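Local coordinates for hypothetical protein, IPT/TIG domain protein (Bacteroides ovatus, PDB 4HW6) that is of unknown function but probably serves as an auxiliary nutrient-binding, perhaps carbohydrate-binding, protein, pairing an IPT/TIG domain with a six-bladed beta-propeller, at residues S274-A287 against I290-R304. Numbering follows the deposited sequence. Where two conformers were deposited one is given.
Sequences SNFHIVWHPTGDWA and IYNGKHCIYRVDYNR. With EDO (1,2-ethanediol), chain F.
Trp286 and Arg299 stack flat across the second of two consecutive antiparallel hairpins, which together supply three of the four strands of a beta-propeller blade. In one of its two modelled conformers, the Arg299 guanidinium lies over the indole with planes only 4° apart, and Arg299 CZ sits 3.3 Å from the centroid of the Trp286 five-membered ring, a cation-pi contact. Arginine suits this place because its long chain, with CG anti to the backbone N (chi1 166°) and extended from CG to NE, also lays CD over the six-membered ring. Asp301 fixes the rotation of the guanidinium: its OD1 takes the in-plane N-H of Arg299 NE at 2.8 Å. On the opposite face of the indole lies His281 CB, while NE1 donates at the ring edge to an ethanediol probably carried over from the crystallisation liquor. With an alanine at Trp286, the Arg299 guanidinium would probably lose its flat support and a gap would open beside His281.

At the other end of the blade, Phe276 turns its edge into the face of Tyr291, CE1 standing over the ring centre with the planes at 80°; Tyr298 covers the other face, and Tyr291 OH bonds Asp270. Beyond the type I turn His281–Gly284, where glycine accommodates a positive phi, Arg304 NH2 forms a 2.8 Å salt bridge with Asp285 OD1, which lies near the guanidinium plane although the carboxylate is turned well away from it.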
ATOM      1  N   SER A 274     -19.146  17.728   6.441  1.00 16.74           N
ATOM      2  CA  SER A 274     -18.482  16.497   6.834  1.00 17.09           C
ATOM      3  C   SER A 274     -17.231  16.330   5.971  1.00 16.67           C
ATOM      4  O   SER A 274     -17.033  17.074   5.003  1.00 17.51           O
ATOM      5  CB  SER A 274     -19.454  15.296   6.626  1.00 20.50           C
ATOM      6  OG  SER A 274     -19.026  14.138   7.327  1.00 24.31           O
ATOM      7  N   ASN A 275     -16.377  15.383   6.332  1.00 15.47           N
ATOM      8  CA  ASN A 275     -15.176  15.133   5.580  1.00 16.00           C
ATOM      9  C   ASN A 275     -15.518  14.138   4.475  1.00 14.65           C
ATOM     10  O   ASN A 275     -16.245  13.158   4.716  1.00 13.77           O
ATOM     11  CB  ASN A 275     -14.097  14.503   6.476  1.00 18.91           C
ATOM     12  CG  ASN A 275     -13.349  15.513   7.323  1.00 30.55           C
ATOM     13  OD1 ASN A 275     -13.666  16.697   7.338  1.00 35.39           O
ATOM     14  ND2 ASN A 275     -12.349  15.034   8.048  1.00 35.51           N
ATOM     15  N   PHE A 276     -14.963  14.361   3.290  1.00 13.15           N
ATOM     16  CA  PHE A 276     -15.079  13.413   2.191  1.00 12.96           C
ATOM     17  C   PHE A 276     -13.692  13.203   1.617  1.00 16.06           C
ATOM     18  O   PHE A 276     -12.840  14.076   1.709  1.00 15.18           O
ATOM     19  CB  PHE A 276     -16.027  13.945   1.094  1.00 13.73           C
ATOM     20  CG  PHE A 276     -17.407  14.231   1.597  1.00 13.22           C
ATOM     21  CD1 PHE A 276     -18.304  13.195   1.809  1.00 14.70           C
ATOM     22  CD2 PHE A 276     -17.800  15.529   1.915  1.00 15.78           C
ATOM     23  CE1 PHE A 276     -19.564  13.448   2.332  1.00 15.85           C
ATOM     24  CE2 PHE A 276     -19.057  15.779   2.413  1.00 15.59           C
ATOM     25  CZ  PHE A 276     -19.949  14.736   2.619  1.00 16.46           C
ATOM     26  N   HIS A 277     -13.500  12.054   0.999  1.00 14.10           N
ATOM     27  CA  HIS A 277     -12.285  11.768   0.251  1.00 15.00           C
ATOM     28  C   HIS A 277     -12.706  11.139  -1.048  1.00 14.03           C
ATOM     29  O   HIS A 277     -13.354  10.092  -1.059  1.00 14.74           O
ATOM     30  CB  HIS A 277     -11.382  10.816   1.015  1.00 15.16           C
ATOM     31  CG  HIS A 277     -10.060  10.592   0.356  1.00 17.07           C
ATOM     32  ND1 HIS A 277      -9.139  11.601   0.179  1.00 20.84           N
ATOM     33  CD2 HIS A 277      -9.522   9.483  -0.201  1.00 17.17           C
ATOM     34  CE1 HIS A 277      -8.087  11.117  -0.460  1.00 20.94           C
ATOM     35  NE2 HIS A 277      -8.297   9.831  -0.703  1.00 16.24           N
ATOM     36  N   ILE A 278     -12.314  11.775  -2.141  1.00 12.10           N
ATOM     37  CA  ILE A 278     -12.670  11.323  -3.485  1.00 12.41           C
ATOM     38  C   ILE A 278     -11.461  10.656  -4.118  1.00 12.66           C
ATOM     39  O   ILE A 278     -10.354  11.167  -4.022  1.00 13.68           O
ATOM     40  CB  ILE A 278     -13.167  12.503  -4.332  1.00 12.84           C
ATOM     41  CG1 ILE A 278     -14.455  13.093  -3.729  1.00 15.00           C
ATOM     42  CG2 ILE A 278     -13.476  12.044  -5.777  1.00 12.98           C
ATOM     43  CD1 ILE A 278     -14.893  14.406  -4.351  1.00 17.18           C
ATOM     44  N   VAL A 279     -11.674   9.490  -4.725  1.00 12.79           N
ATOM     45  CA  VAL A 279     -10.611   8.768  -5.410  1.00 11.93           C
ATOM     46  C   VAL A 279     -11.114   8.297  -6.781  1.00 12.77           C
ATOM     47  O   VAL A 279     -12.079   7.523  -6.864  1.00 12.47           O
ATOM     48  CB  VAL A 279     -10.110   7.519  -4.618  1.00 12.50           C
ATOM     49  CG1 VAL A 279      -8.865   6.971  -5.287  1.00 12.16           C
ATOM     50  CG2 VAL A 279      -9.858   7.820  -3.130  1.00 13.15           C
ATOM     51  N   TRP A 280     -10.457   8.753  -7.845  1.00 13.16           N
ATOM     52  CA  TRP A 280     -10.780   8.327  -9.202  1.00 13.61           C
ATOM     53  C   TRP A 280     -10.361   6.870  -9.434  1.00 13.51           C
ATOM     54  O   TRP A 280      -9.255   6.449  -9.073  1.00 14.04           O
ATOM     55  CB  TRP A 280     -10.140   9.249 -10.259  1.00 14.52           C
ATOM     56  CG  TRP A 280     -10.847  10.546 -10.372  1.00 14.25           C
ATOM     57  CD1 TRP A 280     -10.469  11.736  -9.822  1.00 15.01           C
ATOM     58  CD2 TRP A 280     -12.124  10.749 -10.949  1.00 14.53           C
ATOM     59  NE1 TRP A 280     -11.409  12.707 -10.099  1.00 14.35           N
ATOM     60  CE2 TRP A 280     -12.458  12.113 -10.759  1.00 14.70           C
ATOM     61  CE3 TRP A 280     -13.026   9.915 -11.621  1.00 14.27           C
ATOM     62  CZ2 TRP A 280     -13.651  12.654 -11.230  1.00 15.81           C
ATOM     63  CZ3 TRP A 280     -14.222  10.452 -12.054  1.00 16.18           C
ATOM     64  CH2 TRP A 280     -14.516  11.813 -11.865  1.00 14.22           C
ATOM     65  N   HIS A 281     -11.245   6.098 -10.063  1.00 13.45           N
ATOM     66  CA  HIS A 281     -10.841   4.817 -10.602  1.00 13.26           C
ATOM     67  C   HIS A 281      -9.745   5.061 -11.628  1.00 14.81           C
ATOM     68  O   HIS A 281      -9.764   6.077 -12.306  1.00 15.15           O
ATOM     69  CB  HIS A 281     -12.010   4.106 -11.272  1.00 13.96           C
ATOM     70  CG  HIS A 281     -11.738   2.673 -11.618  1.00 13.98           C
ATOM     71  ND1 HIS A 281     -11.274   2.270 -12.856  1.00 15.21           N
ATOM     72  CD2 HIS A 281     -11.879   1.544 -10.882  1.00 13.67           C
ATOM     73  CE1 HIS A 281     -11.145   0.953 -12.859  1.00 16.96           C
ATOM     74  NE2 HIS A 281     -11.498   0.491 -11.668  1.00 15.11           N
ATOM     75  N   PRO A 282      -8.777   4.125 -11.747  1.00 16.48           N
ATOM     76  CA  PRO A 282      -7.685   4.393 -12.672  1.00 18.39           C
ATOM     77  C   PRO A 282      -8.125   4.639 -14.116  1.00 19.12           C
ATOM     78  O   PRO A 282      -7.461   5.372 -14.841  1.00 21.74           O
ATOM     79  CB  PRO A 282      -6.818   3.139 -12.549  1.00 19.40           C
ATOM     80  CG  PRO A 282      -7.014   2.720 -11.133  1.00 20.37           C
ATOM     81  CD  PRO A 282      -8.470   3.003 -10.845  1.00 17.59           C
ATOM     82  N   THR A 283      -9.239   4.054 -14.538  1.00 16.67           N
ATOM     83  CA  THR A 283      -9.775   4.319 -15.885  1.00 17.59           C
ATOM     84  C   THR A 283     -10.303   5.746 -16.082  1.00 18.03           C
ATOM     85  O   THR A 283     -10.429   6.219 -17.218  1.00 19.25           O
ATOM     86  CB  THR A 283     -10.959   3.388 -16.218  1.00 18.53           C
ATOM     87  OG1 THR A 283     -12.019   3.609 -15.281  1.00 17.38           O
ATOM     88  CG2 THR A 283     -10.537   1.927 -16.184  1.00 19.26           C
ATOM     89  N   GLY A 284     -10.669   6.406 -14.993  1.00 17.50           N
ATOM     90  CA  GLY A 284     -11.347   7.707 -15.045  1.00 17.41           C
ATOM     91  C   GLY A 284     -12.836   7.631 -15.328  1.00 17.88           C
ATOM     92  O   GLY A 284     -13.480   8.666 -15.493  1.00 17.99           O
ATOM     93  N   ASP A 285     -13.402   6.417 -15.379  1.00 18.12           N
ATOM     94  CA  ASP A 285     -14.805   6.259 -15.704  1.00 18.41           C
ATOM     95  C   ASP A 285     -15.727   6.709 -14.569  1.00 17.33           C
ATOM     96  O   ASP A 285     -16.899   7.027 -14.803  1.00 15.91           O
ATOM     97  CB  ASP A 285     -15.125   4.799 -16.070  1.00 20.10           C
ATOM     98  CG  ASP A 285     -14.500   4.359 -17.381  1.00 25.39           C
ATOM     99  OD1 ASP A 285     -14.007   5.211 -18.132  1.00 25.62           O
ATOM    100  OD2 ASP A 285     -14.511   3.143 -17.668  1.00 22.96           O
ATOM    101  N   TRP A 286     -15.200   6.687 -13.352  1.00 14.73           N
ATOM    102  CA  TRP A 286     -15.953   6.995 -12.160  1.00 15.40           C
ATOM    103  C   TRP A 286     -15.010   7.157 -10.980  1.00 14.28           C
ATOM    104  O   TRP A 286     -13.841   6.822 -11.081  1.00 14.38           O
ATOM    105  CB  TRP A 286     -16.991   5.916 -11.874  1.00 15.69           C
ATOM    106  CG  TRP A 286     -16.486   4.503 -11.800  1.00 16.53           C
ATOM    107  CD1 TRP A 286     -16.477   3.600 -12.807  1.00 19.43           C
ATOM    108  CD2 TRP A 286     -15.960   3.824 -10.641  1.00 15.04           C
ATOM    109  NE1 TRP A 286     -15.965   2.391 -12.369  1.00 18.79           N
ATOM    110  CE2 TRP A 286     -15.660   2.497 -11.040  1.00 15.97           C
ATOM    111  CE3 TRP A 286     -15.763   4.188  -9.311  1.00 14.61           C
ATOM    112  CZ2 TRP A 286     -15.148   1.539 -10.162  1.00 16.02           C
ATOM    113  CZ3 TRP A 286     -15.234   3.204  -8.409  1.00 12.79           C
ATOM    114  CH2 TRP A 286     -14.934   1.907  -8.868  1.00 14.53           C
ATOM    115  N   ALA A 287     -15.529   7.721  -9.897  1.00 14.10           N
ATOM    116  CA  ALA A 287     -14.777   7.885  -8.642  1.00 13.46           C
ATOM    117  C   ALA A 287     -15.586   7.328  -7.488  1.00 12.62           C
ATOM    118  O   ALA A 287     -16.796   7.342  -7.527  1.00 12.74           O
ATOM    119  CB  ALA A 287     -14.479   9.359  -8.380  1.00 12.51           C
ATOM    120  N   ILE A 290     -15.732   8.680  -0.496  1.00 12.70           N
ATOM    121  CA  ILE A 290     -15.732   8.141   0.843  1.00 10.79           C
ATOM    122  C   ILE A 290     -16.324   9.165   1.800  1.00 12.12           C
ATOM    123  O   ILE A 290     -15.806  10.282   1.888  1.00 13.02           O
ATOM    124  CB  ILE A 290     -14.336   7.729   1.301  1.00 12.14           C
ATOM    125  CG1 ILE A 290     -13.686   6.764   0.283  1.00 12.69           C
ATOM    126  CG2 ILE A 290     -14.429   7.068   2.675  1.00 13.05           C
ATOM    127  CD1 ILE A 290     -12.246   6.412   0.618  1.00 19.27           C
ATOM    128  N   TYR A 291     -17.434   8.811   2.454  1.00 11.81           N
ATOM    129  CA  TYR A 291     -18.075   9.680   3.432  1.00 12.31           C
ATOM    130  C   TYR A 291     -17.391   9.364   4.753  1.00 12.90           C
ATOM    131  O   TYR A 291     -17.800   8.481   5.503  1.00 13.11           O
ATOM    132  CB  TYR A 291     -19.583   9.419   3.533  1.00 13.70           C
ATOM    133  CG  TYR A 291     -20.471   9.976   2.453  1.00 13.40           C
ATOM    134  CD1 TYR A 291     -20.082  10.028   1.113  1.00 14.45           C
ATOM    135  CD2 TYR A 291     -21.745  10.448   2.776  1.00 13.79           C
ATOM    136  CE1 TYR A 291     -20.922  10.557   0.135  1.00 14.32           C
ATOM    137  CE2 TYR A 291     -22.599  10.956   1.806  1.00 13.96           C
ATOM    138  CZ  TYR A 291     -22.195  10.992   0.480  1.00 13.94           C
ATOM    139  OH  TYR A 291     -23.058  11.519  -0.478  1.00 15.15           O
ATOM    140  N   ASN A 292     -16.285  10.059   5.025  1.00 12.39           N
ATOM    141  CA  ASN A 292     -15.461   9.725   6.176  1.00 13.10           C
ATOM    142  C   ASN A 292     -16.194   9.789   7.505  1.00 16.14           C
ATOM    143  O   ASN A 292     -15.945   8.986   8.383  1.00 15.79           O
ATOM    144  CB  ASN A 292     -14.215  10.638   6.269  1.00 13.86           C
ATOM    145  CG  ASN A 292     -13.459  10.775   4.964  1.00 17.55           C
ATOM    146  OD1 ASN A 292     -13.232  11.886   4.502  1.00 18.19           O
ATOM    147  ND2 ASN A 292     -13.044   9.651   4.365  1.00 15.25           N
ATOM    148  N   GLY A 293     -17.083  10.769   7.650  1.00 14.21           N
ATOM    149  CA  GLY A 293     -17.847  10.952   8.853  1.00 15.79           C
ATOM    150  C   GLY A 293     -19.195  10.262   8.892  1.00 13.92           C
ATOM    151  O   GLY A 293     -19.806  10.231   9.958  1.00 14.09           O
ATOM    152  N   LYS A 294     -19.666   9.733   7.762  1.00 13.76           N
ATOM    153  CA  LYS A 294     -20.991   9.093   7.699  1.00 13.74           C
ATOM    154  C   LYS A 294     -20.960   7.602   7.380  1.00 11.55           C
ATOM    155  O   LYS A 294     -22.014   6.957   7.285  1.00 12.99           O
ATOM    156  CB  LYS A 294     -21.899   9.796   6.681  1.00 14.58           C
ATOM    157  CG  LYS A 294     -21.985  11.290   6.841  1.00 16.52           C
ATOM    158  CD  LYS A 294     -22.515  11.723   8.177  1.00 18.16           C
ATOM    159  CE  LYS A 294     -22.724  13.230   8.152  1.00 25.38           C
ATOM    160  NZ  LYS A 294     -23.281  13.714   9.435  1.00 23.65           N
ATOM    161  N   HIS A 295     -19.765   7.037   7.261  1.00 11.96           N
ATOM    162  CA  HIS A 295     -19.586   5.581   7.337  1.00 12.34           C
ATOM    163  C   HIS A 295     -20.122   4.869   6.102  1.00 13.47           C
ATOM    164  O   HIS A 295     -20.658   3.779   6.189  1.00 11.90           O
ATOM    165  CB  HIS A 295     -20.215   5.050   8.619  1.00 13.33           C
ATOM    166  CG  HIS A 295     -19.900   5.891   9.801  1.00 13.78           C
ATOM    167  ND1 HIS A 295     -18.612   6.069  10.240  1.00 13.72           N
ATOM    168  CD2 HIS A 295     -20.688   6.637  10.607  1.00 14.32           C
ATOM    169  CE1 HIS A 295     -18.614   6.908  11.267  1.00 14.79           C
ATOM    170  NE2 HIS A 295     -19.868   7.252  11.523  1.00 14.29           N
ATOM    171  N   CYS A 296     -19.897   5.458   4.945  1.00 12.10           N
ATOM    172  CA  CYS A 296     -20.366   4.853   3.699  1.00 12.55           C
ATOM    173  C   CYS A 296     -19.523   5.346   2.547  1.00 13.20           C
ATOM    174  O   CYS A 296     -18.744   6.305   2.688  1.00 12.47           O
ATOM    175  CB  CYS A 296     -21.853   5.091   3.502  1.00 12.77           C
ATOM    176  SG  CYS A 296     -22.311   6.815   3.513  1.00 14.80           S
ATOM    177  N   ILE A 297     -19.598   4.613   1.440  1.00 12.39           N
ATOM    178  CA  ILE A 297     -18.886   4.952   0.229  1.00 11.80           C
ATOM    179  C   ILE A 297     -19.908   5.039  -0.913  1.00 11.66           C
ATOM    180  O   ILE A 297     -20.745   4.144  -1.087  1.00 12.64           O
ATOM    181  CB  ILE A 297     -17.791   3.908  -0.118  1.00 12.17           C
ATOM    182  CG1 ILE A 297     -16.740   3.813   0.994  1.00 12.35           C
ATOM    183  CG2 ILE A 297     -17.143   4.257  -1.471  1.00 12.15           C
ATOM    184  CD1 ILE A 297     -15.716   2.690   0.808  1.00 12.52           C
ATOM    185  N   TYR A 298     -19.843   6.124  -1.670  1.00 11.48           N
ATOM    186  CA  TYR A 298     -20.675   6.315  -2.843  1.00 11.99           C
ATOM    187  C   TYR A 298     -19.801   6.266  -4.084  1.00 12.68           C
ATOM    188  O   TYR A 298     -18.562   6.409  -4.013  1.00 13.52           O
ATOM    189  CB  TYR A 298     -21.335   7.701  -2.811  1.00 13.85           C
ATOM    190  CG  TYR A 298     -22.535   7.911  -1.921  1.00 13.12           C
ATOM    191  CD1 TYR A 298     -22.508   7.597  -0.572  1.00 13.09           C
ATOM    192  CD2 TYR A 298     -23.686   8.521  -2.425  1.00 13.74           C
ATOM    193  CE1 TYR A 298     -23.603   7.860   0.255  1.00 13.15           C
ATOM    194  CE2 TYR A 298     -24.781   8.768  -1.607  1.00 14.15           C
ATOM    195  CZ  TYR A 298     -24.730   8.432  -0.258  1.00 13.39           C
ATOM    196  OH  TYR A 298     -25.828   8.715   0.556  1.00 14.67           O
ATOM    197  N   ARG A 299     -20.461   6.093  -5.229  1.00 13.18           N
ATOM    198  CA  ARG A 299     -19.798   6.196  -6.530  0.50 12.82           C
ATOM    199  C   ARG A 299     -20.414   7.332  -7.349  1.00 13.39           C
ATOM    200  O   ARG A 299     -21.641   7.502  -7.381  1.00 14.32           O
ATOM    201  CB  ARG A 299     -19.911   4.863  -7.287  0.50 13.43           C
ATOM    202  CG  ARG A 299     -19.569   4.937  -8.776  0.50 13.55           C
ATOM    203  CD  ARG A 299     -19.240   3.580  -9.356  0.50 14.10           C
ATOM    204  NE  ARG A 299     -19.468   3.510 -10.791  0.50 14.56           N
ATOM    205  CZ  ARG A 299     -19.278   2.413 -11.524  0.50 15.77           C
ATOM    206  NH1 ARG A 299     -18.850   1.306 -10.947  0.50 16.03           N
ATOM    207  NH2 ARG A 299     -19.524   2.414 -12.828  0.50 15.94           N
ATOM    208  N   VAL A 300     -19.562   8.075  -8.050  1.00 13.74           N
ATOM    209  CA  VAL A 300     -19.999   9.120  -8.983  1.00 13.75           C
ATOM    210  C   VAL A 300     -19.424   8.805 -10.369  1.00 14.48           C
ATOM    211  O   VAL A 300     -18.211   8.673 -10.552  1.00 15.00           O
ATOM    212  CB  VAL A 300     -19.641  10.530  -8.486  1.00 12.79           C
ATOM    213  CG1 VAL A 300     -18.140  10.675  -8.210  1.00 13.21           C
ATOM    214  CG2 VAL A 300     -20.160  11.561  -9.486  1.00 13.42           C
ATOM    215  N   ASP A 301     -20.302   8.605 -11.335  1.00 15.12           N
ATOM    216  CA  ASP A 301     -19.900   8.277 -12.689  1.00 17.12           C
ATOM    217  C   ASP A 301     -19.503   9.521 -13.476  1.00 17.82           C
ATOM    218  O   ASP A 301     -20.049  10.607 -13.254  1.00 18.44           O
ATOM    219  CB  ASP A 301     -21.041   7.560 -13.423  1.00 18.27           C
ATOM    220  CG  ASP A 301     -21.303   6.141 -12.890  1.00 24.75           C
ATOM    221  OD1 ASP A 301     -20.353   5.433 -12.549  1.00 23.99           O
ATOM    222  OD2 ASP A 301     -22.472   5.729 -12.837  1.00 31.08           O
ATOM    223  N   TYR A 302     -18.556   9.334 -14.391  1.00 16.97           N
ATOM    224  CA  TYR A 302     -18.069  10.380 -15.294  1.00 17.02           C
ATOM    225  C   TYR A 302     -18.508  10.070 -16.710  1.00 17.35           C
ATOM    226  O   TYR A 302     -18.246   8.978 -17.219  1.00 19.23           O
ATOM    227  CB  TYR A 302     -16.537  10.499 -15.190  1.00 16.17           C
ATOM    228  CG  TYR A 302     -15.928  11.515 -16.108  1.00 17.52           C
ATOM    229  CD1 TYR A 302     -16.027  12.873 -15.834  1.00 17.47           C
ATOM    230  CD2 TYR A 302     -15.230  11.127 -17.239  1.00 17.57           C
ATOM    231  CE1 TYR A 302     -15.477  13.810 -16.669  1.00 17.59           C
ATOM    232  CE2 TYR A 302     -14.661  12.058 -18.085  1.00 19.18           C
ATOM    233  CZ  TYR A 302     -14.781  13.405 -17.793  1.00 19.30           C
ATOM    234  OH  TYR A 302     -14.212  14.314 -18.652  1.00 18.54           O
ATOM    235  N   ASN A 303     -19.207  11.020 -17.339  1.00 17.95           N
ATOM    236  CA  ASN A 303     -19.624  10.876 -18.726  1.00 19.65           C
ATOM    237  C   ASN A 303     -18.559  11.512 -19.590  1.00 21.95           C
ATOM    238  O   ASN A 303     -18.384  12.732 -19.562  1.00 22.03           O
ATOM    239  CB  ASN A 303     -20.975  11.560 -18.962  1.00 22.71           C
ATOM    240  CG  ASN A 303     -21.461  11.441 -20.409  1.00 25.06           C
ATOM    241  OD1 ASN A 303     -20.701  11.611 -21.373  1.00 25.02           O
ATOM    242  ND2 ASN A 303     -22.745  11.149 -20.563  1.00 28.46           N
ATOM    243  N   ARG A 304     -17.866  10.698 -20.372  1.00 22.56           N
ATOM    244  CA  ARG A 304     -16.753  11.195 -21.186  1.00 26.40           C
ATOM    245  C   ARG A 304     -17.134  12.145 -22.276  1.00 26.11           C
ATOM    246  O   ARG A 304     -16.366  13.044 -22.601  1.00 28.36           O
ATOM    247  CB  ARG A 304     -16.038  10.060 -21.873  1.00 31.03           C
ATOM    248  CG  ARG A 304     -15.165   9.353 -20.921  1.00 31.48           C
ATOM    249  CD  ARG A 304     -14.170   8.485 -21.627  1.00 30.27           C
ATOM    250  NE  ARG A 304     -13.633   7.733 -20.531  1.00 26.90           N
ATOM    251  CZ  ARG A 304     -12.661   8.144 -19.735  1.00 26.71           C
ATOM    252  NH1 ARG A 304     -12.008   9.279 -19.962  1.00 23.41           N
ATOM    253  NH2 ARG A 304     -12.317   7.374 -18.727  1.00 24.04           N
TER
HETATM  254  C1  EDO F 502     -14.731  -0.428 -14.075  1.00 27.42           C
HETATM  255  O1  EDO F 502     -16.057  -0.014 -13.718  1.00 31.21           O
HETATM  256  C2  EDO F 502     -14.013   0.690 -14.822  1.00 31.94           C
HETATM  257  O2  EDO F 502     -14.823   1.169 -15.906  1.00 38.83           O
HETATM  258  O   HOH W   1     -18.712  12.141   5.686  1.00 16.52           O
HETATM  259  O   HOH W   2     -11.219  13.550   3.961  1.00 29.58           O
HETATM  260  O   HOH W   3     -16.904   6.983 -18.633  1.00 36.44           O
HETATM  261  O   HOH W   4     -15.219   5.468 -20.890  1.00 47.99           O